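Local coordinates for protein cytosine deaminase (Klebsiella pneumoniae, PDB 4R85) that probably removes the exocyclic amino group of cytosine and 5-methylcytosine by hydrolysis, using an iron(II) ion held in an amidohydrolase barrel, at residues P216-L224 with T242-Y252; D339-F347 with L375-V384. One frame throughout, in Å; residues are numbered along the deposited sequence.

Contact 1: residues P216-L224 with T242-Y252; sequences PQSRFLEVL and TCAMGSYDNAY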
loop_
_atom_site.group_PDB
_atom_site.type_symbol
_atom_site.label_atom_id
_atom_site.label_comp_id
_atom_site.label_asym_id
_atom_site.label_seq_id
_atom_site.Cartn_x
_atom_site.Cartn_y
_atom_site.Cartn_z
ATOM N N PRO A 216 -8.444 3.090 -24.679
ATOM C CA PRO A 216 -8.958 4.472 -24.692
ATOM C C PRO A 216 -10.295 4.594 -25.423
ATOM O O PRO A 216 -10.978 5.606 -25.270
ATOM C CB PRO A 216 -7.883 5.246 -25.472
ATOM C CG PRO A 216 -6.653 4.437 -25.338
ATOM C CD PRO A 216 -7.105 3.002 -25.293
ATOM N N GLN A 217 -10.671 3.590 -26.210
ATOM C CA GLN A 217 -11.966 3.662 -26.882
ATOM C C GLN A 217 -13.086 2.923 -26.144
ATOM O O GLN A 217 -14.206 2.833 -26.638
ATOM C CB GLN A 217 -11.859 3.236 -28.348
ATOM C CG GLN A 217 -10.860 4.094 -29.132
ATOM C CD GLN A 217 -10.975 5.605 -28.852
ATOM O OE1 GLN A 217 -12.073 6.182 -28.799
ATOM N NE2 GLN A 217 -9.824 6.251 -28.695
ATOM N N SER A 218 -12.801 2.425 -24.945
ATOM C CA SER A 218 -13.862 1.822 -24.157
ATOM C C SER A 218 -14.638 2.951 -23.479
ATOM O O SER A 218 -14.203 3.495 -22.461
ATOM C CB SER A 218 -13.293 0.845 -23.123
ATOM O OG SER A 218 -14.330 0.065 -22.549
ATOM N N ARG A 219 -15.775 3.320 -24.060
ATOM C CA ARG A 219 -16.493 4.507 -23.597
ATOM C C ARG A 219 -17.948 4.202 -23.235
ATOM O O ARG A 219 -18.861 4.944 -23.588
ATOM C CB ARG A 219 -16.429 5.604 -24.669
ATOM C CG ARG A 219 -15.023 6.157 -24.916
ATOM C CD ARG A 219 -15.005 7.134 -26.097
ATOM N NE ARG A 219 -13.682 7.721 -26.304
ATOM C CZ ARG A 219 -13.441 8.763 -27.098
ATOM N NH1 ARG A 219 -12.201 9.224 -27.241
ATOM N NH2 ARG A 219 -14.436 9.330 -27.763
ATOM N N PHE A 220 -18.174 3.106 -22.527
ATOM C CA PHE A 220 -19.532 2.788 -22.109
ATOM C C PHE A 220 -20.006 3.677 -20.964
ATOM O O PHE A 220 -21.202 3.816 -20.734
ATOM C CB PHE A 220 -19.646 1.289 -21.815
ATOM C CG PHE A 220 -19.379 0.462 -23.030
ATOM C CD1 PHE A 220 -18.112 -0.046 -23.280
ATOM C CD2 PHE A 220 -20.369 0.285 -23.985
ATOM C CE1 PHE A 220 -17.861 -0.770 -24.438
ATOM C CE2 PHE A 220 -20.120 -0.443 -25.142
ATOM C CZ PHE A 220 -18.859 -0.961 -25.367
ATOM N N LEU A 221 -19.057 4.296 -20.267
ATOM C CA LEU A 221 -19.387 5.251 -19.217
ATOM C C LEU A 221 -20.344 6.342 -19.714
ATOM O O LEU A 221 -21.310 6.675 -19.021
ATOM C CB LEU A 221 -18.107 5.884 -18.651
ATOM C CG LEU A 221 -18.365 6.950 -17.585
ATOM C CD1 LEU A 221 -19.137 6.355 -16.401
ATOM C CD2 LEU A 221 -17.031 7.531 -17.117
ATOM N N GLU A 222 -20.095 6.891 -20.905
ATOM C CA GLU A 222 -20.984 7.936 -21.441
ATOM C C GLU A 222 -22.410 7.426 -21.643
ATOM O O GLU A 222 -23.367 8.161 -21.443
ATOM C CB GLU A 222 -20.448 8.547 -22.744
ATOM C CG GLU A 222 -20.474 7.596 -23.959
ATOM C CD GLU A 222 -19.957 8.239 -25.246
ATOM O OE1 GLU A 222 -20.424 7.846 -26.346
ATOM O OE2 GLU A 222 -19.067 9.116 -25.160
ATOM N N VAL A 223 -22.552 6.164 -22.044
ATOM C CA VAL A 223 -23.882 5.602 -22.266
ATOM C C VAL A 223 -24.614 5.454 -20.939
ATOM O O VAL A 223 -25.789 5.790 -20.821
ATOM C CB VAL A 223 -23.813 4.225 -22.967
ATOM C CG1 VAL A 223 -25.224 3.700 -23.238
ATOM C CG2 VAL A 223 -23.031 4.346 -24.255
ATOM N N LEU A 224 -23.902 4.957 -19.936
ATOM C CA LEU A 224 -24.477 4.765 -18.616
ATOM C C LEU A 224 -24.882 6.103 -17.979
ATOM O O LEU A 224 -25.991 6.243 -17.445
ATOM C CB LEU A 224 -23.469 4.032 -17.720
ATOM C CG LEU A 224 -23.879 3.822 -16.258
ATOM C CD1 LEU A 224 -25.081 2.900 -16.174
ATOM C CD2 LEU A 224 -22.724 3.269 -15.429
ATOM N N THR A 242 -13.862 2.377 -13.740
ATOM C CA THR A 242 -13.779 3.135 -14.975
ATOM C C THR A 242 -12.314 3.304 -15.353
ATOM O O THR A 242 -11.863 4.414 -15.602
ATOM C CB THR A 242 -14.489 4.499 -14.815
ATOM O OG1 THR A 242 -14.005 5.169 -13.640
ATOM C CG2 THR A 242 -15.988 4.267 -14.653
ATOM N N CYS A 243 -11.572 2.186 -15.399
ATOM C CA CYS A 243 -10.128 2.218 -15.640
ATOM C C CYS A 243 -9.752 2.907 -16.955
ATOM O O CYS A 243 -8.738 3.612 -17.032
ATOM C CB CYS A 243 -9.554 0.802 -15.624
ATOM S SG CYS A 243 -9.891 -0.074 -14.075
ATOM N N ALA A 244 -10.555 2.686 -17.990
ATOM C CA ALA A 244 -10.296 3.317 -19.287
ATOM C C ALA A 244 -10.217 4.849 -19.195
ATOM O O ALA A 244 -9.514 5.483 -19.982
ATOM C CB ALA A 244 -11.354 2.894 -20.306
ATOM N N MET A 245 -10.935 5.450 -18.249
ATOM C CA MET A 245 -10.864 6.901 -18.104
ATOM C C MET A 245 -9.424 7.358 -17.832
ATOM O O MET A 245 -9.008 8.419 -18.275
ATOM C CB MET A 245 -11.806 7.417 -17.012
ATOM C CG MET A 245 -11.917 8.933 -17.028
ATOM S SD MET A 245 -12.540 9.584 -15.465
ATOM C CE MET A 245 -14.112 8.749 -15.411
ATOM N N GLY A 246 -8.653 6.536 -17.130
ATOM C CA GLY A 246 -7.242 6.830 -16.929
ATOM C C GLY A 246 -6.397 6.794 -18.196
ATOM O O GLY A 246 -5.222 7.161 -18.170
ATOM N N SER A 247 -6.987 6.360 -19.308
ATOM C CA SER A 247 -6.302 6.412 -20.592
ATOM C C SER A 247 -7.036 7.257 -21.652
ATOM O O SER A 247 -6.615 7.280 -22.812
ATOM C CB SER A 247 -6.085 4.986 -21.129
ATOM O OG SER A 247 -5.308 4.214 -20.217
ATOM N N TYR A 248 -8.128 7.937 -21.277
ATOM C CA TYR A 248 -8.927 8.665 -22.276
ATOM C C TYR A 248 -8.157 9.796 -22.936
ATOM O O TYR A 248 -7.268 10.411 -22.338
ATOM C CB TYR A 248 -10.216 9.274 -21.687
ATOM C CG TYR A 248 -11.370 8.316 -21.507
ATOM C CD1 TYR A 248 -11.359 7.054 -22.102
ATOM C CD2 TYR A 248 -12.476 8.674 -20.743
ATOM C CE1 TYR A 248 -12.417 6.179 -21.923
ATOM C CE2 TYR A 248 -13.539 7.807 -20.560
ATOM C CZ TYR A 248 -13.501 6.561 -21.150
ATOM O OH TYR A 248 -14.560 5.698 -20.965
ATOM N N ASP A 249 -8.520 10.073 -24.176
ATOM C CA ASP A 249 -8.136 11.324 -24.790
ATOM C C ASP A 249 -8.574 12.451 -23.850
ATOM O O ASP A 249 -9.678 12.424 -23.310
ATOM C CB ASP A 249 -8.830 11.483 -26.135
ATOM C CG ASP A 249 -8.540 12.824 -26.769
ATOM O OD1 ASP A 249 -7.514 12.927 -27.479
ATOM O OD2 ASP A 249 -9.324 13.775 -26.540
ATOM N N ASN A 250 -7.703 13.423 -23.640
ATOM C CA ASN A 250 -7.977 14.480 -22.673
ATOM C C ASN A 250 -9.055 15.472 -23.069
ATOM O O ASN A 250 -9.778 15.960 -22.199
ATOM C CB ASN A 250 -6.690 15.203 -22.293
ATOM C CG ASN A 250 -5.749 14.306 -21.546
ATOM O OD1 ASN A 250 -6.179 13.466 -20.754
ATOM N ND2 ASN A 250 -4.459 14.450 -21.810
ATOM N N ALA A 251 -9.165 15.775 -24.364
ATOM C CA ALA A 251 -10.215 16.675 -24.843
ATOM C C ALA A 251 -11.585 16.018 -24.677
ATOM O O ALA A 251 -12.546 16.645 -24.198
ATOM C CB ALA A 251 -9.970 17.063 -26.300
ATOM N N TYR A 252 -11.669 14.746 -25.054
ATOM C CA TYR A 252 -12.879 13.970 -24.811
ATOM C C TYR A 252 -13.210 13.924 -23.330
ATOM O O TYR A 252 -14.360 14.104 -22.944
ATOM C CB TYR A 252 -12.724 12.538 -25.330
ATOM C CG TYR A 252 -13.866 11.639 -24.899
ATOM C CD1 TYR A 252 -15.170 11.859 -25.359
ATOM C CD2 TYR A 252 -13.650 10.594 -24.021
ATOM C CE1 TYR A 252 -16.221 11.039 -24.957
ATOM C CE2 TYR A 252 -14.692 9.758 -23.620
ATOM C CZ TYR A 252 -15.963 9.984 -24.091
ATOM O OH TYR A 252 -16.972 9.151 -23.674
HETATM O O HOH W 1 -10.133 8.180 -25.591
HETATM O O HOH W 2 -17.059 7.157 -21.599
#

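Contact 2: residues D339-F347 with L375-V384; sequences DDLQRCLDF and LDAENDYEAV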
loop_
_atom_site.group_PDB
_atom_site.type_symbol
_atom_site.label_atom_id
_atom_site.label_comp_id
_atom_site.label_asym_id
_atom_site.label_seq_id
_atom_site.Cartn_x
_atom_site.Cartn_y
_atom_site.Cartn_z
ATOM N N ASP A 339 -4.237 19.167 1.950
ATOM C CA ASP A 339 -5.696 19.199 2.012
ATOM C C ASP A 339 -6.323 17.834 1.753
ATOM O O ASP A 339 -7.327 17.482 2.388
ATOM C CB ASP A 339 -6.266 20.245 1.052
ATOM C CG ASP A 339 -6.117 21.662 1.588
ATOM O OD1 ASP A 339 -6.073 22.612 0.775
ATOM O OD2 ASP A 339 -6.042 21.820 2.828
ATOM N N ASP A 340 -5.738 17.068 0.827
ATOM C CA ASP A 340 -6.201 15.706 0.557
ATOM C C ASP A 340 -6.165 14.863 1.842
ATOM O O ASP A 340 -7.137 14.202 2.195
ATOM C CB ASP A 340 -5.319 15.005 -0.494
ATOM C CG ASP A 340 -5.326 15.699 -1.858
ATOM O OD1 ASP A 340 -6.407 16.117 -2.338
ATOM O OD2 ASP A 340 -4.232 15.807 -2.462
ATOM N N LEU A 341 -5.029 14.894 2.531
ATOM C CA LEU A 341 -4.814 14.067 3.723
ATOM C C LEU A 341 -5.712 14.432 4.910
ATOM O O LEU A 341 -6.092 13.562 5.695
ATOM C CB LEU A 341 -3.332 14.080 4.126
ATOM C CG LEU A 341 -2.439 13.258 3.183
ATOM C CD1 LEU A 341 -0.958 13.470 3.475
ATOM C CD2 LEU A 341 -2.780 11.780 3.263
ATOM N N GLN A 342 -6.064 15.708 5.033
ATOM C CA GLN A 342 -6.943 16.154 6.111
ATOM C C GLN A 342 -8.392 15.661 6.015
ATOM O O GLN A 342 -9.118 15.695 7.007
ATOM C CB GLN A 342 -6.932 17.678 6.225
ATOM C CG GLN A 342 -5.707 18.225 6.933
ATOM C CD GLN A 342 -5.992 19.546 7.624
ATOM O OE1 GLN A 342 -5.601 19.754 8.774
ATOM N NE2 GLN A 342 -6.684 20.444 6.927
ATOM N N ARG A 343 -8.815 15.230 4.830
ATOM C CA ARG A 343 -10.184 14.731 4.634
ATOM C C ARG A 343 -10.228 13.375 3.918
ATOM O O ARG A 343 -11.274 12.991 3.383
ATOM C CB ARG A 343 -11.044 15.758 3.863
ATOM C CG ARG A 343 -10.431 16.324 2.565
ATOM C CD ARG A 343 -10.361 15.318 1.410
ATOM N NE ARG A 343 -11.686 14.862 0.991
ATOM C CZ ARG A 343 -12.175 15.014 -0.235
ATOM N NH1 ARG A 343 -13.402 14.589 -0.521
ATOM N NH2 ARG A 343 -11.435 15.588 -1.178
ATOM N N CYS A 344 -9.108 12.659 3.888
ATOM C CA CYS A 344 -9.033 11.430 3.077
ATOM C C CYS A 344 -9.974 10.323 3.542
ATOM O O CYS A 344 -10.300 9.407 2.770
ATOM C CB CYS A 344 -7.599 10.897 3.005
ATOM S SG CYS A 344 -6.928 10.344 4.595
ATOM N N LEU A 345 -10.435 10.386 4.786
ATOM C CA LEU A 345 -11.353 9.337 5.246
ATOM C C LEU A 345 -12.719 9.384 4.538
ATOM O O LEU A 345 -13.468 8.391 4.557
ATOM C CB LEU A 345 -11.511 9.345 6.774
ATOM C CG LEU A 345 -10.308 8.810 7.565
ATOM C CD1 LEU A 345 -10.561 8.870 9.076
ATOM C CD2 LEU A 345 -9.943 7.383 7.122
ATOM N N ASP A 346 -13.028 10.520 3.907
ATOM C CA ASP A 346 -14.215 10.635 3.047
ATOM C C ASP A 346 -14.348 9.455 2.075
ATOM O O ASP A 346 -15.452 8.975 1.807
ATOM C CB ASP A 346 -14.155 11.898 2.183
ATOM C CG ASP A 346 -14.391 13.185 2.962
ATOM O OD1 ASP A 346 -14.789 13.146 4.151
ATOM O OD2 ASP A 346 -14.191 14.255 2.345
ATOM N N PHE A 347 -13.224 9.015 1.524
ATOM C CA PHE A 347 -13.235 8.042 0.427
ATOM C C PHE A 347 -13.548 6.615 0.852
ATOM O O PHE A 347 -13.769 5.748 -0.001
ATOM C CB PHE A 347 -11.919 8.106 -0.357
ATOM C CG PHE A 347 -11.656 9.464 -0.947
ATOM C CD1 PHE A 347 -12.438 9.936 -1.993
ATOM C CD2 PHE A 347 -10.662 10.281 -0.434
ATOM C CE1 PHE A 347 -12.224 11.197 -2.531
ATOM C CE2 PHE A 347 -10.443 11.541 -0.964
ATOM C CZ PHE A 347 -11.221 12.001 -2.015
ATOM N N LEU A 375 -11.278 4.743 16.402
ATOM C CA LEU A 375 -10.022 4.465 15.702
ATOM C C LEU A 375 -8.849 4.935 16.547
ATOM O O LEU A 375 -8.941 5.971 17.196
ATOM C CB LEU A 375 -9.964 5.241 14.395
ATOM C CG LEU A 375 -10.507 4.744 13.072
ATOM C CD1 LEU A 375 -10.070 5.721 12.000
ATOM C CD2 LEU A 375 -9.992 3.336 12.770
ATOM N N ASP A 376 -7.740 4.199 16.513
ATOM C CA ASP A 376 -6.560 4.560 17.292
ATOM C C ASP A 376 -5.743 5.655 16.596
ATOM O O ASP A 376 -4.577 5.453 16.245
ATOM C CB ASP A 376 -5.693 3.326 17.553
ATOM C CG ASP A 376 -4.611 3.572 18.596
ATOM O OD1 ASP A 376 -4.763 4.501 19.426
ATOM O OD2 ASP A 376 -3.607 2.823 18.586
ATOM N N ALA A 377 -6.374 6.808 16.399
ATOM C CA ALA A 377 -5.741 7.973 15.791
ATOM C C ALA A 377 -6.630 9.177 16.068
ATOM O O ALA A 377 -7.801 9.007 16.390
ATOM C CB ALA A 377 -5.591 7.770 14.304
ATOM N N GLU A 378 -6.092 10.388 15.931
ATOM C CA GLU A 378 -6.847 11.585 16.310
ATOM C C GLU A 378 -7.427 12.375 15.132
ATOM O O GLU A 378 -8.231 13.283 15.332
ATOM C CB GLU A 378 -6.004 12.511 17.193
ATOM C CG GLU A 378 -4.872 13.203 16.462
ATOM C CD GLU A 378 -3.571 12.436 16.541
ATOM O OE1 GLU A 378 -3.590 11.202 16.330
ATOM O OE2 GLU A 378 -2.531 13.073 16.828
ATOM N N ASN A 379 -7.007 12.039 13.914
ATOM C CA ASN A 379 -7.503 12.713 12.713
ATOM C C ASN A 379 -7.274 11.851 11.466
ATOM O O ASN A 379 -6.688 10.775 11.580
ATOM C CB ASN A 379 -6.895 14.124 12.566
ATOM C CG ASN A 379 -5.372 14.116 12.448
ATOM O OD1 ASN A 379 -4.776 13.179 11.940
ATOM N ND2 ASN A 379 -4.743 15.191 12.908
ATOM N N ASP A 380 -7.740 12.316 10.302
ATOM C CA ASP A 380 -7.646 11.556 9.044
ATOM C C ASP A 380 -6.201 11.226 8.663
ATOM O O ASP A 380 -5.890 10.103 8.280
ATOM C CB ASP A 380 -8.267 12.336 7.876
ATOM C CG ASP A 380 -9.784 12.404 7.935
ATOM O OD1 ASP A 380 -10.357 12.481 9.044
ATOM O OD2 ASP A 380 -10.404 12.410 6.845
ATOM N N TYR A 381 -5.331 12.227 8.750
ATOM C CA TYR A 381 -3.925 12.085 8.383
ATOM C C TYR A 381 -3.228 10.988 9.179
ATOM O O TYR A 381 -2.555 10.125 8.613
ATOM C CB TYR A 381 -3.200 13.413 8.604
ATOM C CG TYR A 381 -1.699 13.322 8.473
ATOM C CD1 TYR A 381 -1.096 13.278 7.224
ATOM C CD2 TYR A 381 -0.883 13.285 9.598
ATOM C CE1 TYR A 381 0.274 13.204 7.095
ATOM C CE2 TYR A 381 0.492 13.209 9.481
ATOM C CZ TYR A 381 1.064 13.172 8.224
ATOM O OH TYR A 381 2.432 13.102 8.095
ATOM N N GLU A 382 -3.383 11.026 10.498
ATOM C CA GLU A 382 -2.768 10.012 11.345
ATOM C C GLU A 382 -3.382 8.634 11.114
ATOM O O GLU A 382 -2.683 7.624 11.171
ATOM C CB GLU A 382 -2.851 10.424 12.818
ATOM C CG GLU A 382 -1.921 11.580 13.139
ATOM C CD GLU A 382 -0.456 11.188 12.976
ATOM O OE1 GLU A 382 -0.081 10.093 13.442
ATOM O OE2 GLU A 382 0.318 11.962 12.378
ATOM N N ALA A 383 -4.683 8.595 10.840
ATOM C CA ALA A 383 -5.355 7.326 10.577
ATOM C C ALA A 383 -4.703 6.588 9.409
ATOM O O ALA A 383 -4.380 5.403 9.524
ATOM C CB ALA A 383 -6.851 7.541 10.325
ATOM N N VAL A 384 -4.473 7.288 8.299
ATOM C CA VAL A 384 -3.879 6.639 7.126
ATOM C C VAL A 384 -2.366 6.434 7.277
ATOM O O VAL A 384 -1.815 5.417 6.832
ATOM C CB VAL A 384 -4.244 7.349 5.780
ATOM C CG1 VAL A 384 -3.485 8.651 5.597
ATOM C CG2 VAL A 384 -3.970 6.403 4.588
#

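Contact 1: residues P216-L224 with T242-Y252
R219 lays its guanidinium flat on the ring of Y252, the two planes only 2° apart and R219 CZ standing 3.6 Å from the ring centroid of Y252, a cation-pi stack. The arginine chain runs extended from CG to NE (chi2 174°), which carries CD past Y252 CZ and CE2 and leaves the guanidinium over the ring. The Y252 hydroxyl donates to E222 OE2 at 2.6 Å, meeting the carboxylate on its anti side but 33° out of its plane.

The second tyrosine, Y248, is also buried. Y248 OH donates to S218 O at 2.7 Å, in the carbonyl plane and on a lone pair, while one face of its ring rests on the backbone of A244 and M245 and Y252 CE2 lies over the other face, toward its rim. Nearby, L221 CD2 meets M245 CE at 3.6 Å in a close apolar packing shared with F267 of strand 266-269. Toward the partly exposed side the contact is looser and partly carried by water: one molecule joins P216 O, R219 NH1 and D249 N. Q217 OE1 lies over the second face of the guanidinium. D249 itself caps helix 250-263 by accepting from Y252 N at 2.9 Å.

These two loops follow neighbouring parallel barrel strands, 205-209 and 237-240, and lead into helices 220-231 and 250-263, as in a TIM-barrel amidohydrolase. A second water accepts from E222 N and donates to both tyrosine hydroxyls, and the cation over the Y252 face probably makes its hydroxyl a stronger donor to the E222 carboxylate.

Contact 2: residues D339-F347 with L375-V384
A single carboxylate oxygen, D380 OD2, reaches the start of the 3-10 segment 344-347 after helix 338-342 and takes the backbone N-H of L345 at 2.9 Å, the angle at the hydrogen 155°. The donor comes from above the carboxylate plane, 43° out of it. D380 CG stands anti to its carbonyl carbon (chi1 -72°), which directs the carboxylate across, with D380 CB 3.3 Å from L341 O. The L345 side chain crosses the acid obliquely, its CD1 lying 3.6 Å from D380 OD1. The same OD2 also forms a salt bridge with R9, whose second acidic partner is D346; R9 probably offsets the negative charge gathered there.

D380 opens helix 380-386, and N379 is its N-cap, OD1 accepting from E382 N at 2.9 Å almost straight in line with the amide carbonyl. This helix follows strand 372-375, which runs antiparallel to barrel strand 47-57, and the contact sets it against helix 338-342 and the 3-10 segment behind it, both leaning on helix 322-332.

Beyond the acid the packing is apolar. L341 CD1 touches the edge of the Y381 ring in its plane, 3.8 Å from Y381 CD1, while L341 CD2 and C344 SG both approach V384 CG1, each at 4.0 Å. L345 CD1 lies 4.1 Å from A383 CB. The Y381 hydroxyl donates to P316 O of the second subunit; that proline also packs on L341.

In the fold
From the N terminus the chain first builds a four-stranded sheet and the first five barrel strands before contact 1 closes a short loop, 17 residues holding the rest of helix 220-231 and strand 237-240, between two successive strand-to-helix connections. Contact 2 opens only after the last barrel strand, 303-305, and closes a loop of 27 residues that contains helix 350-355 and most of strand 372-375. The two are in series, neither enclosing nor crossing the other, and their centres lie 30 Å apart. Contact 1 ties the connections that follow parallel neighbouring strands 205-209 and 237-240; contact 2 ties short helix 338-342 and the 3-10 segment after it to helix 380-386. Both reach the second subunit.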